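Local coordinates for putative alpha-L-fucosidase (Bacteroides thetaiotaomicron VPI-5482, PDB 3GZA), which probably hydrolyses alpha-L-fucosidic linkages as a member of glycosyl hydrolase family 29, at residues V368-R382 with L431-K443. Residues are numbered along the deposited sequence; the frame is centred on the assembly and turned at random.
Sequences VNYCIIQENIKNGER and LPDIINFSAYSVK
Carboxylate oxygen OD2 of D433 is gripped by two asparagine amides: N379 ND2, at 2.9 Å, meets it nearly along the C-O axis, its amide almost coplanar with the carboxylate, whereas N376 ND2, at 3.1 Å, comes from above that plane. Neutral amide N-H groups suit a carboxylate acceptor, and D433 thereby ties together the turn after strand 366-375. R382 lays its guanidinium edge against two carbonyls, giving NH1 to L431 O and NE to N379 O.

Within the antiparallel pairing, Q374 and N436 also join side chains; N436 ND2 meets a lone pair of Q374 OE1 almost straight (174°), although the amide planes stand 71° apart. Classic bulges interrupt the register at both ends, I435 and N436 opposite Q374, N369 and Y370 opposite Y440. At the second, N369 CG sits between its backbone N and carbonyl carbon (chi1 70°), turning the amide onto V442: OD1 accepts from V442 N at 2.8 Å and ND2 donates to V442 O.

C371, I373, F437 and A439 share one face, where F437 and A439 pack on strands 357-362 and 420-428; on the other, Y370 and I372 meet helix 327-344. The pairing joins two central strands of one beta-sandwich sheet, consistent with the F5/8 type C fold.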
loop_
_atom_site.group_PDB
_atom_site.type_symbol
_atom_site.label_atom_id
_atom_site.label_comp_id
_atom_site.label_asym_id
_atom_site.label_seq_id
_atom_site.Cartn_x
_atom_site.Cartn_y
_atom_site.Cartn_z
ATOM N N VAL A 368 11.715 -57.761 19.021
ATOM C CA VAL A 368 11.943 -56.333 19.285
ATOM C C VAL A 368 12.742 -55.774 18.116
ATOM O O VAL A 368 13.682 -56.417 17.673
ATOM C CB VAL A 368 12.754 -56.089 20.581
ATOM C CG1 VAL A 368 12.852 -54.588 20.873
ATOM C CG2 VAL A 368 12.132 -56.799 21.752
ATOM N N ASN A 369 12.364 -54.596 17.606
ATOM C CA ASN A 369 13.140 -53.961 16.516
ATOM C C ASN A 369 13.284 -52.444 16.613
ATOM O O ASN A 369 13.883 -51.804 15.731
ATOM C CB ASN A 369 12.597 -54.352 15.136
ATOM C CG ASN A 369 11.266 -53.748 14.841
ATOM O OD1 ASN A 369 10.410 -53.671 15.710
ATOM N ND2 ASN A 369 11.069 -53.320 13.596
ATOM N N TYR A 370 12.724 -51.860 17.667
ATOM C CA TYR A 370 12.821 -50.430 17.875
ATOM C C TYR A 370 12.932 -50.118 19.338
ATOM O O TYR A 370 12.476 -50.853 20.195
ATOM C CB TYR A 370 11.546 -49.690 17.466
ATOM C CG TYR A 370 11.299 -49.276 16.056
ATOM C CD1 TYR A 370 11.642 -48.019 15.621
ATOM C CD2 TYR A 370 10.607 -50.098 15.185
ATOM C CE1 TYR A 370 11.368 -47.603 14.348
ATOM C CE2 TYR A 370 10.315 -49.682 13.896
ATOM C CZ TYR A 370 10.695 -48.438 13.483
ATOM O OH TYR A 370 10.378 -47.985 12.221
ATOM N N CYS A 371 13.612 -49.015 19.616
ATOM C CA CYS A 371 13.738 -48.473 20.962
ATOM C C CYS A 371 13.596 -46.973 20.883
ATOM O O CYS A 371 13.939 -46.379 19.863
ATOM C CB CYS A 371 15.110 -48.763 21.566
ATOM S SG CYS A 371 15.409 -50.439 22.040
ATOM N N ILE A 372 13.118 -46.360 21.958
ATOM C CA ILE A 372 13.056 -44.918 22.070
ATOM C C ILE A 372 13.799 -44.601 23.350
ATOM O O ILE A 372 13.676 -45.343 24.317
ATOM C CB ILE A 372 11.603 -44.396 22.094
ATOM C CG1 ILE A 372 11.014 -44.512 20.679
ATOM C CG2 ILE A 372 11.508 -42.961 22.629
ATOM C CD1 ILE A 372 9.621 -43.990 20.554
ATOM N N ILE A 373 14.618 -43.545 23.304
ATOM C CA ILE A 373 15.336 -43.060 24.483
ATOM C C ILE A 373 15.067 -41.577 24.548
ATOM O O ILE A 373 15.085 -40.907 23.521
ATOM C CB ILE A 373 16.850 -43.223 24.379
ATOM C CG1 ILE A 373 17.232 -44.574 23.768
ATOM C CG2 ILE A 373 17.529 -42.971 25.789
ATOM C CD1 ILE A 373 18.712 -44.662 23.357
ATOM N N GLN A 374 14.769 -41.071 25.736
ATOM C CA GLN A 374 14.551 -39.637 25.932
ATOM C C GLN A 374 15.242 -39.165 27.189
ATOM O O GLN A 374 15.121 -39.810 28.231
ATOM C CB GLN A 374 13.060 -39.310 26.077
ATOM C CG GLN A 374 12.165 -39.672 24.922
ATOM C CD GLN A 374 10.772 -39.100 25.104
ATOM O OE1 GLN A 374 9.883 -39.804 25.574
ATOM N NE2 GLN A 374 10.588 -37.815 24.815
ATOM N N GLU A 375 15.976 -38.054 27.080
ATOM C CA GLU A 375 16.553 -37.389 28.230
ATOM C C GLU A 375 15.553 -36.345 28.741
ATOM O O GLU A 375 14.668 -35.924 28.005
ATOM C CB GLU A 375 17.864 -36.693 27.876
ATOM C CG GLU A 375 18.982 -37.618 27.505
ATOM C CD GLU A 375 20.295 -36.884 27.251
ATOM O OE1 GLU A 375 20.481 -36.491 26.092
ATOM O OE2 GLU A 375 21.136 -36.746 28.204
ATOM N N ASN A 376 15.688 -35.964 30.020
ATOM C CA ASN A 376 14.898 -34.874 30.601
ATOM C C ASN A 376 15.581 -33.579 30.085
ATOM O O ASN A 376 16.545 -33.084 30.662
ATOM C CB ASN A 376 14.923 -34.940 32.130
ATOM C CG ASN A 376 13.804 -34.171 32.759
ATOM O OD1 ASN A 376 12.965 -33.607 32.077
ATOM N ND2 ASN A 376 13.759 -34.191 34.082
ATOM N N ILE A 377 15.108 -33.102 28.946
ATOM C CA ILE A 377 15.750 -31.998 28.237
ATOM C C ILE A 377 15.993 -30.710 29.042
ATOM O O ILE A 377 16.977 -30.002 28.794
ATOM C CB ILE A 377 15.037 -31.715 26.892
ATOM C CG1 ILE A 377 16.025 -31.079 25.873
ATOM C CG2 ILE A 377 13.752 -30.926 27.103
ATOM C CD1 ILE A 377 17.230 -31.958 25.604
ATOM N N LYS A 378 15.160 -30.434 30.045
ATOM C CA LYS A 378 15.381 -29.274 30.903
ATOM C C LYS A 378 16.754 -29.304 31.599
ATOM O O LYS A 378 17.285 -28.268 31.968
ATOM C CB LYS A 378 14.277 -29.104 31.944
ATOM C CG LYS A 378 14.328 -30.061 33.073
ATOM C CD LYS A 378 13.289 -29.700 34.132
ATOM C CE LYS A 378 11.896 -30.026 33.620
ATOM N N ASN A 379 17.288 -30.503 31.816
ATOM C CA ASN A 379 18.589 -30.692 32.429
ATOM C C ASN A 379 19.765 -30.891 31.461
ATOM O O ASN A 379 20.865 -31.193 31.897
ATOM C CB ASN A 379 18.485 -31.816 33.454
ATOM C CG ASN A 379 17.512 -31.470 34.571
ATOM O OD1 ASN A 379 17.422 -30.322 34.986
ATOM N ND2 ASN A 379 16.777 -32.450 35.036
ATOM N N GLY A 380 19.522 -30.691 30.172
ATOM C CA GLY A 380 20.581 -30.718 29.150
ATOM C C GLY A 380 20.801 -32.024 28.439
ATOM O O GLY A 380 20.116 -33.006 28.707
ATOM N N GLU A 381 21.752 -32.005 27.501
ATOM C CA GLU A 381 22.171 -33.159 26.743
ATOM C C GLU A 381 23.393 -33.718 27.450
ATOM O O GLU A 381 24.539 -33.283 27.254
ATOM C CB GLU A 381 22.385 -32.759 25.270
ATOM C CG GLU A 381 21.023 -32.637 24.617
ATOM C CD GLU A 381 20.968 -31.916 23.291
ATOM O OE1 GLU A 381 22.038 -31.498 22.771
ATOM O OE2 GLU A 381 19.838 -31.772 22.786
ATOM N N ARG A 382 23.148 -34.713 28.304
ATOM C CA ARG A 382 24.208 -35.299 29.111
ATOM C C ARG A 382 24.855 -36.507 28.479
ATOM O O ARG A 382 26.036 -36.747 28.661
ATOM C CB ARG A 382 23.662 -35.689 30.491
ATOM C CG ARG A 382 22.997 -34.527 31.153
ATOM C CD ARG A 382 22.467 -34.824 32.525
ATOM N NE ARG A 382 22.106 -33.582 33.207
ATOM C CZ ARG A 382 22.112 -33.424 34.531
ATOM N NH1 ARG A 382 22.444 -34.411 35.341
ATOM N NH2 ARG A 382 21.800 -32.251 35.065
ATOM N N LEU A 431 25.364 -37.014 35.193
ATOM C CA LEU A 431 24.562 -38.215 35.420
ATOM C C LEU A 431 23.318 -38.139 34.546
ATOM O O LEU A 431 22.537 -37.201 34.680
ATOM C CB LEU A 431 24.140 -38.340 36.883
ATOM C CG LEU A 431 23.257 -39.574 37.192
ATOM C CD1 LEU A 431 23.992 -40.908 36.983
ATOM C CD2 LEU A 431 22.731 -39.501 38.618
ATOM N N PRO A 432 23.162 -39.090 33.599
ATOM C CA PRO A 432 21.980 -39.029 32.725
ATOM C C PRO A 432 20.642 -39.042 33.483
ATOM O O PRO A 432 20.522 -39.640 34.549
ATOM C CB PRO A 432 22.139 -40.252 31.809
ATOM C CG PRO A 432 23.625 -40.565 31.855
ATOM C CD PRO A 432 24.063 -40.190 33.228
ATOM N N ASP A 433 19.686 -38.312 32.944
ATOM C CA ASP A 433 18.329 -38.182 33.465
ATOM C C ASP A 433 17.430 -38.709 32.339
ATOM O O ASP A 433 16.898 -37.965 31.502
ATOM C CB ASP A 433 18.082 -36.724 33.853
ATOM C CG ASP A 433 16.742 -36.497 34.544
ATOM O OD1 ASP A 433 15.922 -37.430 34.674
ATOM O OD2 ASP A 433 16.506 -35.356 34.978
ATOM N N ILE A 434 17.266 -40.025 32.337
ATOM C CA ILE A 434 16.547 -40.707 31.280
ATOM C C ILE A 434 15.080 -40.807 31.686
ATOM O O ILE A 434 14.750 -41.499 32.643
ATOM C CB ILE A 434 17.194 -42.087 31.002
ATOM C CG1 ILE A 434 18.652 -41.885 30.520
ATOM C CG2 ILE A 434 16.372 -42.873 29.990
ATOM C CD1 ILE A 434 19.542 -43.082 30.673
ATOM N N ILE A 435 14.207 -40.102 30.962
ATOM C CA ILE A 435 12.791 -40.110 31.289
ATOM C C ILE A 435 12.071 -41.237 30.578
ATOM O O ILE A 435 10.947 -41.568 30.947
ATOM C CB ILE A 435 12.117 -38.737 31.029
ATOM C CG1 ILE A 435 12.121 -38.381 29.525
ATOM C CG2 ILE A 435 12.809 -37.665 31.837
ATOM C CD1 ILE A 435 11.264 -37.197 29.183
ATOM N N ASN A 436 12.716 -41.857 29.587
ATOM C CA ASN A 436 12.092 -42.918 28.827
ATOM C C ASN A 436 13.132 -43.771 28.110
ATOM O O ASN A 436 13.966 -43.251 27.371
ATOM C CB ASN A 436 11.140 -42.273 27.805
ATOM C CG ASN A 436 10.435 -43.270 26.904
ATOM O OD1 ASN A 436 10.458 -44.459 27.132
ATOM N ND2 ASN A 436 9.785 -42.760 25.858
ATOM N N PHE A 437 13.066 -45.074 28.360
ATOM C CA PHE A 437 13.811 -46.088 27.609
ATOM C C PHE A 437 12.729 -47.146 27.363
ATOM O O PHE A 437 12.258 -47.790 28.292
ATOM C CB PHE A 437 15.062 -46.616 28.308
ATOM C CG PHE A 437 15.689 -47.801 27.612
ATOM C CD1 PHE A 437 15.882 -47.805 26.233
ATOM C CD2 PHE A 437 16.115 -48.904 28.336
ATOM C CE1 PHE A 437 16.460 -48.882 25.602
ATOM C CE2 PHE A 437 16.709 -49.988 27.702
ATOM C CZ PHE A 437 16.859 -49.982 26.320
ATOM N N SER A 438 12.300 -47.261 26.112
ATOM C CA SER A 438 11.171 -48.128 25.736
ATOM C C SER A 438 11.474 -49.007 24.540
ATOM O O SER A 438 12.217 -48.617 23.669
ATOM C CB SER A 438 9.954 -47.286 25.370
ATOM O OG SER A 438 9.479 -46.521 26.455
ATOM N N ALA A 439 10.848 -50.173 24.495
ATOM C CA ALA A 439 11.030 -51.137 23.402
ATOM C C ALA A 439 9.734 -51.343 22.649
ATOM O O ALA A 439 8.653 -51.326 23.257
ATOM C CB ALA A 439 11.526 -52.474 23.940
ATOM N N TYR A 440 9.861 -51.565 21.339
ATOM C CA TYR A 440 8.737 -51.790 20.449
ATOM C C TYR A 440 8.998 -52.873 19.438
ATOM O O TYR A 440 10.131 -53.148 19.084
ATOM C CB TYR A 440 8.413 -50.523 19.630
ATOM C CG TYR A 440 8.203 -49.311 20.480
ATOM C CD1 TYR A 440 9.262 -48.562 20.892
ATOM C CD2 TYR A 440 6.926 -48.920 20.869
ATOM C CE1 TYR A 440 9.061 -47.471 21.702
ATOM C CE2 TYR A 440 6.719 -47.847 21.646
ATOM C CZ TYR A 440 7.793 -47.129 22.085
ATOM O OH TYR A 440 7.615 -46.037 22.894
ATOM N N SER A 441 7.911 -53.479 18.966
ATOM C CA SER A 441 7.975 -54.425 17.863
ATOM C C SER A 441 7.070 -53.844 16.787
ATOM O O SER A 441 5.866 -53.731 16.988
ATOM C CB SER A 441 7.519 -55.819 18.262
ATOM O OG SER A 441 7.806 -56.682 17.197
ATOM N N VAL A 442 7.642 -53.477 15.657
ATOM C CA VAL A 442 6.885 -52.862 14.581
ATOM C C VAL A 442 7.109 -53.600 13.279
ATOM O O VAL A 442 8.234 -53.784 12.851
ATOM C CB VAL A 442 7.278 -51.369 14.413
ATOM C CG1 VAL A 442 6.548 -50.712 13.216
ATOM C CG2 VAL A 442 7.004 -50.610 15.707
ATOM N N LYS A 443 6.017 -54.029 12.654
ATOM C CA LYS A 443 6.075 -54.713 11.363
ATOM C C LYS A 443 5.768 -53.654 10.313
ATOM O O LYS A 443 4.800 -52.865 10.430
ATOM C CB LYS A 443 5.059 -55.850 11.299
ATOM O OXT LYS A 443 6.542 -53.534 9.352
HETATM O O HOH W 1 10.026 -56.763 16.090
HETATM O O HOH W 2 20.246 -36.726 30.662
#